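Local atomic coordinates of 2-oxoadipate dioxygenase/decarboxylase (Pseudomonas putida, PDB entry 6W1G), a protein that uses iron(II) and dioxygen to decarboxylate and hydroxylate 2-oxoadipate to D-2-hydroxyglutarate in a D-lysine catabolic pathway. Residues A[73-77]-A[212-216]; A[86-90]-A[165-169]; A[234-238]-A[264-268]; A[367-372]-A[457-461]. All blocks are in the same frame, centred on the assembly; numbering follows the deposited sequence.

Interaction 1. Residues A[73-77]-A[212-216]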
loop_
_atom_site.group_PDB
_atom_site.type_symbol
_atom_site.label_atom_id
_atom_site.label_comp_id
_atom_site.label_asym_id
_atom_site.label_seq_id
_atom_site.Cartn_x
_atom_site.Cartn_y
_atom_site.Cartn_z
ATOM N N ILE A 73 6.041 -0.864 -8.031
ATOM C CA ILE A 73 7.138 -0.874 -8.971
ATOM C C ILE A 73 8.049 -2.046 -8.655
ATOM O O ILE A 73 8.026 -2.626 -7.560
ATOM C CB ILE A 73 7.963 0.424 -8.892
ATOM C CG1 ILE A 73 8.586 0.633 -7.497
ATOM C CG2 ILE A 73 7.107 1.576 -9.320
ATOM C CD1 ILE A 73 9.584 1.775 -7.374
ATOM N N ARG A 74 8.923 -2.335 -9.612
ATOM C CA ARG A 74 9.929 -3.393 -9.506
ATOM C C ARG A 74 11.259 -2.840 -9.960
ATOM O O ARG A 74 11.319 -2.187 -11.001
ATOM C CB ARG A 74 9.548 -4.549 -10.428
ATOM C CG ARG A 74 8.172 -5.105 -10.116
ATOM C CD ARG A 74 7.607 -5.869 -11.305
ATOM N NE ARG A 74 6.396 -6.586 -10.957
ATOM C CZ ARG A 74 5.608 -7.180 -11.838
ATOM N NH1 ARG A 74 5.914 -7.132 -13.127
ATOM N NH2 ARG A 74 4.524 -7.808 -11.428
ATOM N N VAL A 75 12.312 -3.095 -9.188
ATOM C CA VAL A 75 13.662 -2.714 -9.559
ATOM C C VAL A 75 14.495 -3.980 -9.700
ATOM O O VAL A 75 14.103 -5.075 -9.266
ATOM C CB VAL A 75 14.305 -1.710 -8.576
ATOM C CG1 VAL A 75 13.563 -0.425 -8.608
ATOM C CG2 VAL A 75 14.376 -2.274 -7.166
ATOM N N GLY A 76 15.662 -3.838 -10.323
ATOM C CA GLY A 76 16.438 -4.979 -10.718
ATOM C C GLY A 76 17.740 -5.204 -9.996
ATOM O O GLY A 76 18.318 -6.277 -10.143
ATOM N N THR A 77 18.257 -4.210 -9.283
ATOM C CA THR A 77 19.556 -4.343 -8.647
ATOM C C THR A 77 19.528 -3.731 -7.257
ATOM O O THR A 77 18.696 -2.868 -6.939
ATOM C CB THR A 77 20.689 -3.631 -9.423
ATOM O OG1 THR A 77 20.545 -2.217 -9.239
ATOM C CG2 THR A 77 20.716 -4.012 -10.889
ATOM N N LEU A 212 7.675 -11.759 -14.986
ATOM C CA LEU A 212 8.222 -10.667 -14.191
ATOM C C LEU A 212 9.668 -10.362 -14.560
ATOM O O LEU A 212 10.088 -9.202 -14.528
ATOM C CB LEU A 212 8.105 -11.017 -12.713
ATOM C CG LEU A 212 8.341 -9.857 -11.758
ATOM C CD1 LEU A 212 7.528 -10.017 -10.498
ATOM C CD2 LEU A 212 9.829 -9.766 -11.447
ATOM N N ILE A 213 10.436 -11.374 -14.943
ATOM C CA ILE A 213 11.813 -11.120 -15.343
ATOM C C ILE A 213 11.858 -10.240 -16.583
ATOM O O ILE A 213 12.667 -9.315 -16.664
ATOM C CB ILE A 213 12.556 -12.457 -15.524
ATOM C CG1 ILE A 213 12.642 -13.176 -14.168
ATOM C CG2 ILE A 213 13.922 -12.255 -16.129
ATOM C CD1 ILE A 213 13.103 -14.613 -14.264
ATOM N N ALA A 214 10.993 -10.510 -17.571
ATOM C CA ALA A 214 10.953 -9.652 -18.748
ATOM C C ALA A 214 10.478 -8.237 -18.402
ATOM O O ALA A 214 11.038 -7.249 -18.895
ATOM C CB ALA A 214 10.068 -10.261 -19.828
ATOM N N ASP A 215 9.440 -8.119 -17.578
ATOM C CA ASP A 215 8.922 -6.809 -17.217
ATOM C C ASP A 215 10.010 -5.917 -16.615
ATOM O O ASP A 215 10.012 -4.703 -16.848
ATOM C CB ASP A 215 7.723 -6.951 -16.274
ATOM C CG ASP A 215 7.098 -5.616 -15.919
ATOM O OD1 ASP A 215 6.516 -4.974 -16.821
ATOM O OD2 ASP A 215 7.208 -5.200 -14.750
ATOM N N VAL A 216 10.927 -6.502 -15.840
ATOM C CA VAL A 216 12.015 -5.746 -15.223
ATOM C C VAL A 216 13.166 -5.549 -16.201
ATOM O O VAL A 216 13.637 -4.436 -16.441
ATOM C CB VAL A 216 12.483 -6.455 -13.935
ATOM C CG1 VAL A 216 13.720 -5.771 -13.349
ATOM C CG2 VAL A 216 11.356 -6.466 -12.906
#
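Leu212 covers one face of the Arg74 guanidinium, its CD1 methyl lying 3.5 Å above the plane and displaced toward the rim, nearest NE. At the edge of the same group stands Asp215, whose OD2 accepts a hydrogen bond from Arg74 NH1 at 2.8 Å within a salt bridge. The bond is bent, 137° at the hydrogen, with OD2 somewhat out of the guanidinium plane; the two flat groups stand almost perpendicular, and NH1 meets OD2 from above the carboxylate plane. The other carboxylate oxygen, OD1, is held by His223 NE2, so Asp215 is gripped at both oxygens, which fixes the rotation of the group. Arg74 extends from strand 69-75, part of a mixed five-stranded sheet in this member of the glyoxalase clan, and helix 211-217 passes nearly at right angles to the strand, the axes of the short segments 9.1 Å apart. Arg74 binds 2-oxoadipate and is thought to be important for substrate specificity; its side chain is about 10 Å from the nickel ion in the metal site of His70, His226 and Glu294. The chain, stretched from CG to NE (chi2 159°, chi3 171°), carries the guanidinium beyond Val216 to Leu212 and Asp215. Nearer the backbone, Val216 does the packing: its CG2 lies 3.6 Å from Arg74 CB, while its CG1 is 3.9 Å from Gly76 CA. Leu133 of strand 127-133 also touches both Leu212 and Val216.

Interaction 2. Residues A[86-90]-A[165-169]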
loop_
_atom_site.group_PDB
_atom_site.type_symbol
_atom_site.label_atom_id
_atom_site.label_comp_id
_atom_site.label_asym_id
_atom_site.label_seq_id
_atom_site.Cartn_x
_atom_site.Cartn_y
_atom_site.Cartn_z
ATOM N N ARG A 86 16.639 6.369 -1.012
ATOM C CA ARG A 86 17.049 7.762 -0.824
ATOM C C ARG A 86 16.088 8.729 -1.500
ATOM O O ARG A 86 15.793 9.799 -0.984
ATOM C CB ARG A 86 18.471 7.983 -1.343
ATOM C CG ARG A 86 19.504 7.204 -0.574
ATOM C CD ARG A 86 20.865 7.295 -1.279
ATOM N NE ARG A 86 21.350 8.670 -1.347
ATOM C CZ ARG A 86 21.886 9.236 -2.413
ATOM N NH1 ARG A 86 22.025 8.559 -3.554
ATOM N NH2 ARG A 86 22.270 10.507 -2.337
ATOM N N LEU A 87 15.619 8.377 -2.704
ATOM C CA LEU A 87 14.625 9.165 -3.410
ATOM C C LEU A 87 13.359 9.321 -2.578
ATOM O O LEU A 87 12.835 10.432 -2.403
ATOM C CB LEU A 87 14.328 8.486 -4.757
ATOM C CG LEU A 87 13.441 9.219 -5.746
ATOM C CD1 LEU A 87 13.769 8.805 -7.187
ATOM C CD2 LEU A 87 11.981 8.987 -5.441
ATOM N N PHE A 88 12.852 8.206 -2.063
ATOM C CA PHE A 88 11.632 8.260 -1.282
ATOM C C PHE A 88 11.817 8.953 0.063
ATOM O O PHE A 88 10.863 9.553 0.567
ATOM C CB PHE A 88 11.063 6.843 -1.123
ATOM C CG PHE A 88 10.489 6.244 -2.367
ATOM C CD1 PHE A 88 9.685 6.968 -3.190
ATOM C CD2 PHE A 88 10.730 4.913 -2.673
ATOM C CE1 PHE A 88 9.136 6.386 -4.324
ATOM C CE2 PHE A 88 10.202 4.362 -3.781
ATOM C CZ PHE A 88 9.422 5.096 -4.611
ATOM N N ALA A 89 13.014 8.931 0.613
ATOM C CA ALA A 89 13.259 9.633 1.864
ATOM C C ALA A 89 13.109 11.144 1.709
ATOM O O ALA A 89 12.710 11.808 2.663
ATOM C CB ALA A 89 14.656 9.276 2.404
ATOM N N VAL A 90 13.362 11.695 0.517
ATOM C CA VAL A 90 13.111 13.122 0.266
ATOM C C VAL A 90 11.666 13.459 0.564
ATOM O O VAL A 90 11.327 14.569 0.983
ATOM C CB VAL A 90 13.476 13.484 -1.197
ATOM C CG1 VAL A 90 13.065 14.913 -1.506
ATOM C CG2 VAL A 90 14.961 13.273 -1.403
ATOM N N ILE A 165 18.464 14.763 -4.699
ATOM C CA ILE A 165 18.511 13.856 -3.550
ATOM C C ILE A 165 19.716 14.182 -2.672
ATOM O O ILE A 165 19.621 14.343 -1.445
ATOM C CB ILE A 165 18.540 12.395 -4.002
ATOM C CG1 ILE A 165 17.224 12.021 -4.700
ATOM C CG2 ILE A 165 18.766 11.471 -2.834
ATOM C CD1 ILE A 165 17.278 10.709 -5.436
ATOM N N ALA A 166 20.885 14.337 -3.305
ATOM C CA ALA A 166 22.107 14.647 -2.556
ATOM C C ALA A 166 21.994 16.005 -1.874
ATOM O O ALA A 166 22.433 16.183 -0.721
ATOM C CB ALA A 166 23.318 14.562 -3.481
ATOM N N GLN A 167 21.453 16.989 -2.589
ATOM C CA GLN A 167 21.259 18.319 -2.036
ATOM C C GLN A 167 20.336 18.286 -0.825
ATOM O O GLN A 167 20.622 18.906 0.227
ATOM C CB GLN A 167 20.697 19.234 -3.101
ATOM C CG GLN A 167 20.511 20.642 -2.639
ATOM C CD GLN A 167 19.879 21.513 -3.704
ATOM O OE1 GLN A 167 20.231 21.423 -4.886
ATOM N NE2 GLN A 167 19.005 22.393 -3.296
ATOM N N CYS A 168 19.222 17.558 -0.937
ATOM C CA CYS A 168 18.276 17.445 0.166
ATOM C C CYS A 168 18.972 16.890 1.396
ATOM O O CYS A 168 18.785 17.384 2.514
ATOM C CB CYS A 168 17.101 16.569 -0.260
ATOM S SG CYS A 168 15.820 16.456 0.933
ATOM N N GLU A 169 19.765 15.824 1.201
ATOM C CA GLU A 169 20.443 15.194 2.341
ATOM C C GLU A 169 21.435 16.153 2.982
ATOM O O GLU A 169 21.505 16.252 4.214
ATOM C CB GLU A 169 21.142 13.924 1.880
ATOM C CG GLU A 169 20.218 12.852 1.444
ATOM C CD GLU A 169 20.850 11.715 0.640
ATOM O OE1 GLU A 169 22.051 11.801 0.304
ATOM O OE2 GLU A 169 20.153 10.734 0.333
HETATM O O HOH W 1 17.552 10.878 0.925
#
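Arg86 and Glu169 form a two-pronged salt bridge at the margin of the contact. The arginine presents its NE side, giving one nitrogen to each carboxylate oxygen: NE bonds to Glu169 OE2 at 2.9 Å, and NH2 bonds to OE1, also at 2.9 Å. The NH2 bond is nearly straight at 172° and runs in the guanidinium plane, whereas the NE bond is bent to 142° but uses the syn lone pair of OE2. A bend at chi3 turns the NE edge of Arg86 to the carboxylate, and the two planes are turned about halfway to perpendicular. Water 1 adds a second link, donating to Arg86 O and, at 2.7 Å, to Glu169 OE2, so that OE2 receives both a water and an arginine hydrogen.

Apolar contacts fill the inner side. Ile165 is divided between two tasks: its CG2 sits over one face of the Arg86 guanidinium, 3.7 Å from NH2, while CD1 reaches the Leu87 backbone and lies 3.8 Å from Leu87 CB. Farther along, Val90 CG1 meets Cys168 SG at 4.0 Å, with Val90 CG2 against the same sulfur and against Ile165 CG1. Phe182 of helix 176-188 also touches Leu87, Val90 and Ile165.

Phe88 points away from this contact and touches strand 127-133 of the mixed sheet. Polar margin and apolar interior together make a helix-helix packing interface away from the metal site: helices 78-90 and 159-171 cross at 57°, their segment axes 9.7 Å apart, with helix 78-90 lying between the sheet and helix 159-171.

Interaction 3. Residues A[234-238]-A[264-268]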
loop_
_atom_site.group_PDB
_atom_site.type_symbol
_atom_site.label_atom_id
_atom_site.label_comp_id
_atom_site.label_asym_id
_atom_site.label_seq_id
_atom_site.Cartn_x
_atom_site.Cartn_y
_atom_site.Cartn_z
ATOM N N ILE A 234 -15.455 -2.157 -1.682
ATOM C CA ILE A 234 -14.976 -2.894 -2.842
ATOM C C ILE A 234 -16.075 -3.759 -3.437
ATOM O O ILE A 234 -16.049 -4.055 -4.630
ATOM C CB ILE A 234 -13.713 -3.698 -2.482
ATOM C CG1 ILE A 234 -12.948 -4.084 -3.752
ATOM C CG2 ILE A 234 -14.059 -4.938 -1.707
ATOM C CD1 ILE A 234 -11.616 -4.648 -3.469
ATOM N N ASP A 235 -17.050 -4.196 -2.632
ATOM C CA ASP A 235 -18.131 -4.969 -3.232
ATOM C C ASP A 235 -18.934 -4.104 -4.186
ATOM O O ASP A 235 -19.317 -4.532 -5.278
ATOM C CB ASP A 235 -19.068 -5.499 -2.154
ATOM C CG ASP A 235 -18.419 -6.521 -1.225
ATOM O OD1 ASP A 235 -17.622 -7.324 -1.691
ATOM O OD2 ASP A 235 -18.725 -6.524 -0.020
ATOM N N ALA A 236 -19.212 -2.878 -3.776
ATOM C CA ALA A 236 -19.943 -1.944 -4.605
ATOM C C ALA A 236 -19.163 -1.603 -5.858
ATOM O O ALA A 236 -19.741 -1.499 -6.947
ATOM C CB ALA A 236 -20.304 -0.695 -3.816
ATOM N N ILE A 237 -17.854 -1.403 -5.741
ATOM C CA ILE A 237 -17.143 -1.045 -6.954
ATOM C C ILE A 237 -17.149 -2.228 -7.928
ATOM O O ILE A 237 -17.236 -2.026 -9.131
ATOM C CB ILE A 237 -15.746 -0.478 -6.643
ATOM C CG1 ILE A 237 -15.383 0.458 -7.774
ATOM C CG2 ILE A 237 -14.812 -1.590 -6.364
ATOM C CD1 ILE A 237 -14.354 1.415 -7.389
ATOM N N GLN A 238 -17.023 -3.463 -7.428
ATOM C CA GLN A 238 -17.045 -4.632 -8.312
ATOM C C GLN A 238 -18.348 -4.708 -9.092
ATOM O O GLN A 238 -18.336 -5.126 -10.249
ATOM C CB GLN A 238 -16.840 -5.926 -7.531
ATOM C CG GLN A 238 -15.411 -6.220 -7.196
ATOM C CD GLN A 238 -15.237 -7.625 -6.678
ATOM O OE1 GLN A 238 -15.725 -7.967 -5.604
ATOM N NE2 GLN A 238 -14.567 -8.457 -7.451
ATOM N N LEU A 264 -6.834 -5.298 4.385
ATOM C CA LEU A 264 -7.382 -4.671 3.201
ATOM C C LEU A 264 -8.023 -5.766 2.354
ATOM O O LEU A 264 -7.752 -6.949 2.542
ATOM C CB LEU A 264 -6.351 -3.860 2.438
ATOM C CG LEU A 264 -5.206 -4.612 1.789
ATOM C CD1 LEU A 264 -5.586 -5.259 0.467
ATOM C CD2 LEU A 264 -4.046 -3.663 1.545
ATOM N N ARG A 265 -8.835 -5.338 1.391
ATOM C CA ARG A 265 -9.369 -6.190 0.350
ATOM C C ARG A 265 -8.954 -5.603 -0.984
ATOM O O ARG A 265 -8.852 -4.379 -1.121
ATOM C CB ARG A 265 -10.872 -6.244 0.406
ATOM C CG ARG A 265 -11.415 -6.729 1.738
ATOM C CD ARG A 265 -12.940 -6.871 1.743
ATOM N NE ARG A 265 -13.314 -8.094 1.044
ATOM C CZ ARG A 265 -14.469 -8.314 0.429
ATOM N NH1 ARG A 265 -15.401 -7.383 0.399
ATOM N NH2 ARG A 265 -14.685 -9.497 -0.154
ATOM N N GLN A 266 -8.651 -6.464 -1.963
ATOM C CA GLN A 266 -8.181 -5.972 -3.253
ATOM C C GLN A 266 -8.585 -6.911 -4.391
ATOM O O GLN A 266 -8.763 -8.124 -4.195
ATOM C CB GLN A 266 -6.665 -5.816 -3.294
ATOM C CG GLN A 266 -5.920 -7.114 -3.106
ATOM C CD GLN A 266 -4.391 -6.998 -2.951
ATOM O OE1 GLN A 266 -3.841 -6.054 -2.339
ATOM N NE2 GLN A 266 -3.703 -7.994 -3.487
ATOM N N THR A 267 -8.739 -6.336 -5.579
ATOM C CA THR A 267 -8.895 -7.161 -6.779
ATOM C C THR A 267 -8.274 -6.390 -7.938
ATOM O O THR A 267 -7.854 -5.237 -7.799
ATOM C CB THR A 267 -10.344 -7.635 -7.036
ATOM O OG1 THR A 267 -10.326 -8.607 -8.079
ATOM C CG2 THR A 267 -11.248 -6.515 -7.378
ATOM N N SER A 268 -8.183 -7.054 -9.076
ATOM C CA SER A 268 -7.417 -6.583 -10.220
ATOM C C SER A 268 -8.242 -6.688 -11.495
ATOM O O SER A 268 -9.289 -7.354 -11.548
ATOM C CB SER A 268 -6.095 -7.388 -10.382
ATOM O OG SER A 268 -6.420 -8.745 -10.657
HETATM O O HOH W 2 -17.333 -10.081 -1.216
#
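Asp235 and Arg265 form a single-oxygen salt bridge, Arg265 NH1 donating to Asp235 OD1 at 3.1 Å with an angle of 153° at the hydrogen. The donor approaches from above the carboxylate plane, and the two flat groups are turned steeply against each other. Water 2 closes the loop between them: it donates to OD1 at 2.8 Å and accepts from Arg265 NH2, lying at the guanidinium edge. Ile234 packs against the arginine, its CG2 methyl 3.5 Å from Arg265 NH1. Its other branch, with CG1 anti to the backbone N (chi1 -161°), carries CD1 across to the strand backbone, 3.7 Å from Gln266 CA. One helical turn on, Gln238, deposited in two conformers, lays its NE2 3.8 Å from Thr267 CG2 in the conformer described.

In the next shell, Thr257 OG1 hydrogen-bonds Asp235 OD2, holding the carboxylate from its other oxygen, and Lys249 O takes the Thr267 hydroxyl. Strand 288-298 pairs with the strand through Arg265 and Thr267.

Helix 234-240 thus lies along one side of a two-stranded antiparallel sheet, its short segment 17° from parallel to that of strand 264-275. Gln266, whose NE2 bonds Glu253, points away from the helix, its side chain about 5 Å from the nickel ion, so this contact backs the metal site of His70, His226 and Glu294.

Interaction 4. Residues A[367-372]-A[457-461]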
loop_
_atom_site.group_PDB
_atom_site.type_symbol
_atom_site.label_atom_id
_atom_site.label_comp_id
_atom_site.label_asym_id
_atom_site.label_seq_id
_atom_site.Cartn_x
_atom_site.Cartn_y
_atom_site.Cartn_z
ATOM N N GLY A 367 -16.859 14.833 26.604
ATOM C CA GLY A 367 -15.719 14.721 27.479
ATOM C C GLY A 367 -15.034 16.044 27.685
ATOM O O GLY A 367 -14.649 16.370 28.809
ATOM N N LEU A 368 -14.824 16.796 26.612
ATOM C CA LEU A 368 -14.145 18.079 26.748
ATOM C C LEU A 368 -14.918 18.998 27.659
ATOM O O LEU A 368 -14.311 19.747 28.436
ATOM C CB LEU A 368 -13.973 18.729 25.359
ATOM C CG LEU A 368 -12.959 17.978 24.500
ATOM C CD1 LEU A 368 -13.033 18.412 23.055
ATOM C CD2 LEU A 368 -11.528 18.129 24.999
ATOM N N ALA A 369 -16.241 19.012 27.545
ATOM C CA ALA A 369 -17.027 19.915 28.372
ATOM C C ALA A 369 -16.981 19.536 29.843
ATOM O O ALA A 369 -17.204 20.399 30.700
ATOM C CB ALA A 369 -18.453 19.957 27.852
ATOM N N ALA A 370 -16.659 18.284 30.163
ATOM C CA ALA A 370 -16.561 17.795 31.529
ATOM C C ALA A 370 -15.136 17.752 32.058
ATOM O O ALA A 370 -14.909 17.230 33.152
ATOM C CB ALA A 370 -17.254 16.436 31.613
ATOM N N ARG A 371 -14.147 18.330 31.344
ATOM C CA ARG A 371 -12.745 18.086 31.668
ATOM C C ARG A 371 -12.304 18.666 33.006
ATOM O O ARG A 371 -11.218 18.307 33.481
ATOM C CB ARG A 371 -11.820 18.610 30.556
ATOM C CG ARG A 371 -11.795 20.128 30.442
ATOM C CD ARG A 371 -11.136 20.617 29.136
ATOM N NE ARG A 371 -9.792 20.096 28.894
ATOM C CZ ARG A 371 -8.667 20.700 29.281
ATOM N NH1 ARG A 371 -8.706 21.850 29.944
ATOM N NH2 ARG A 371 -7.493 20.131 29.016
ATOM N N ASP A 372 -13.080 19.572 33.598
ATOM C CA ASP A 372 -12.727 20.130 34.902
ATOM C C ASP A 372 -13.503 19.483 36.033
ATOM O O ASP A 372 -13.374 19.921 37.181
ATOM C CB ASP A 372 -12.896 21.646 34.865
ATOM C CG ASP A 372 -11.881 22.288 33.936
ATOM O OD1 ASP A 372 -10.688 21.877 33.956
ATOM O OD2 ASP A 372 -12.255 23.167 33.151
ATOM N N GLN A 457 -4.448 14.345 27.727
ATOM C CA GLN A 457 -4.215 15.784 27.853
ATOM C C GLN A 457 -5.474 16.575 27.573
ATOM O O GLN A 457 -5.806 17.522 28.306
ATOM C CB GLN A 457 -3.082 16.147 26.911
ATOM C CG GLN A 457 -1.775 15.663 27.467
ATOM C CD GLN A 457 -1.513 16.155 28.903
ATOM O OE1 GLN A 457 -1.632 17.347 29.198
ATOM N NE2 GLN A 457 -1.198 15.224 29.799
ATOM N N ALA A 458 -6.202 16.211 26.518
ATOM C CA ALA A 458 -7.400 16.968 26.170
ATOM C C ALA A 458 -8.441 16.882 27.280
ATOM O O ALA A 458 -9.170 17.847 27.502
ATOM C CB ALA A 458 -7.942 16.466 24.837
ATOM N N LEU A 459 -8.507 15.749 27.987
ATOM C CA LEU A 459 -9.501 15.549 29.029
ATOM C C LEU A 459 -8.988 15.906 30.397
ATOM O O LEU A 459 -9.674 15.679 31.397
ATOM C CB LEU A 459 -9.977 14.107 29.009
ATOM C CG LEU A 459 -10.765 13.730 27.735
ATOM C CD1 LEU A 459 -11.196 12.313 27.821
ATOM C CD2 LEU A 459 -11.960 14.635 27.480
ATOM N N ASN A 460 -7.780 16.465 30.479
ATOM C CA ASN A 460 -7.256 16.911 31.743
ATOM C C ASN A 460 -7.179 15.728 32.713
ATOM O O ASN A 460 -7.614 15.804 33.871
ATOM C CB ASN A 460 -8.097 18.085 32.263
ATOM C CG ASN A 460 -7.448 18.804 33.366
ATOM O OD1 ASN A 460 -6.231 18.712 33.568
ATOM N ND2 ASN A 460 -8.238 19.557 34.106
ATOM N N LEU A 461 -6.680 14.597 32.194
ATOM C CA LEU A 461 -6.345 13.386 32.947
ATOM C C LEU A 461 -4.827 13.175 32.987
ATOM O O LEU A 461 -4.133 13.388 31.995
ATOM C CB LEU A 461 -7.005 12.158 32.321
ATOM C CG LEU A 461 -8.520 12.353 32.179
ATOM C CD1 LEU A 461 -9.111 11.313 31.321
ATOM C CD2 LEU A 461 -9.162 12.347 33.560
#
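Arg371 grips the end of helix 440-458 through two backbone carbonyls. Its NE donates to Ala458 O at 2.7 Å, a nearly straight bond of 166° lying in the guanidinium plane. NH2 adds two weak bonds, one to the same oxygen and one to Gln457 O, each 3.2 Å long, so Ala458 O receives two donors from one arginine. The bends at chi3 (-54°) and chi4 (-92°) turn this edge of the guanidinium onto the carbonyls, while Asn460 CB lies over one face, displaced toward the rim. The positive charge probably interacts favourably with the C-terminal end of the helix.

Close packing lies on the buried side, where Leu459 CD2 presses on the backbone of Gly367, 3.4 Å from its C atom. Beside it Leu368 CD2 rests 4.0 Å from Ala458 CB and also touches Leu459 CD2.

The Asn460 side is looser and more exposed. Asn460 ND2 reaches Arg371 O with a long hydrogen bond of 3.3 Å, coming from above the carbonyl plane; Asp372 OD1 is 3.4 Å from the same nitrogen. Asn460, at positive phi, is the C-prime residue of the Schellman motif that ends the helix, with its own N bonded to Gln457 O and Leu461 N to Ala456 O.

Arg376 adds an outside grip on Leu459 O. The contact joins the last turns of helices 365-369 and 440-458, and Ala363 of strand 359-363 touches Leu368, Ala458 and Leu459 where the two meet.

Along the chain, interaction 2 is nested in the loop closed by interaction 1; interactions 3 and 4 follow in series, the last bringing residues near the C-terminus back to segment 367-372. Interactions 1 and 2 are linked through strand 69-75 and the helix 78-90 that follows it, their centres about 23 Å apart. Interaction 3, its centre about 26 Å from that of interaction 1, belongs to the two-stranded sheet 264-275/288-298. These two contacts approach the metal site from different elements: Arg74, which binds 2-oxoadipate, about 10 Å from the nickel ion, and Gln266, whose side chain comes within about 5 Å of it. Interaction 4 is remote, at least 40 Å centre to centre from the others, and joins peripheral helix ends.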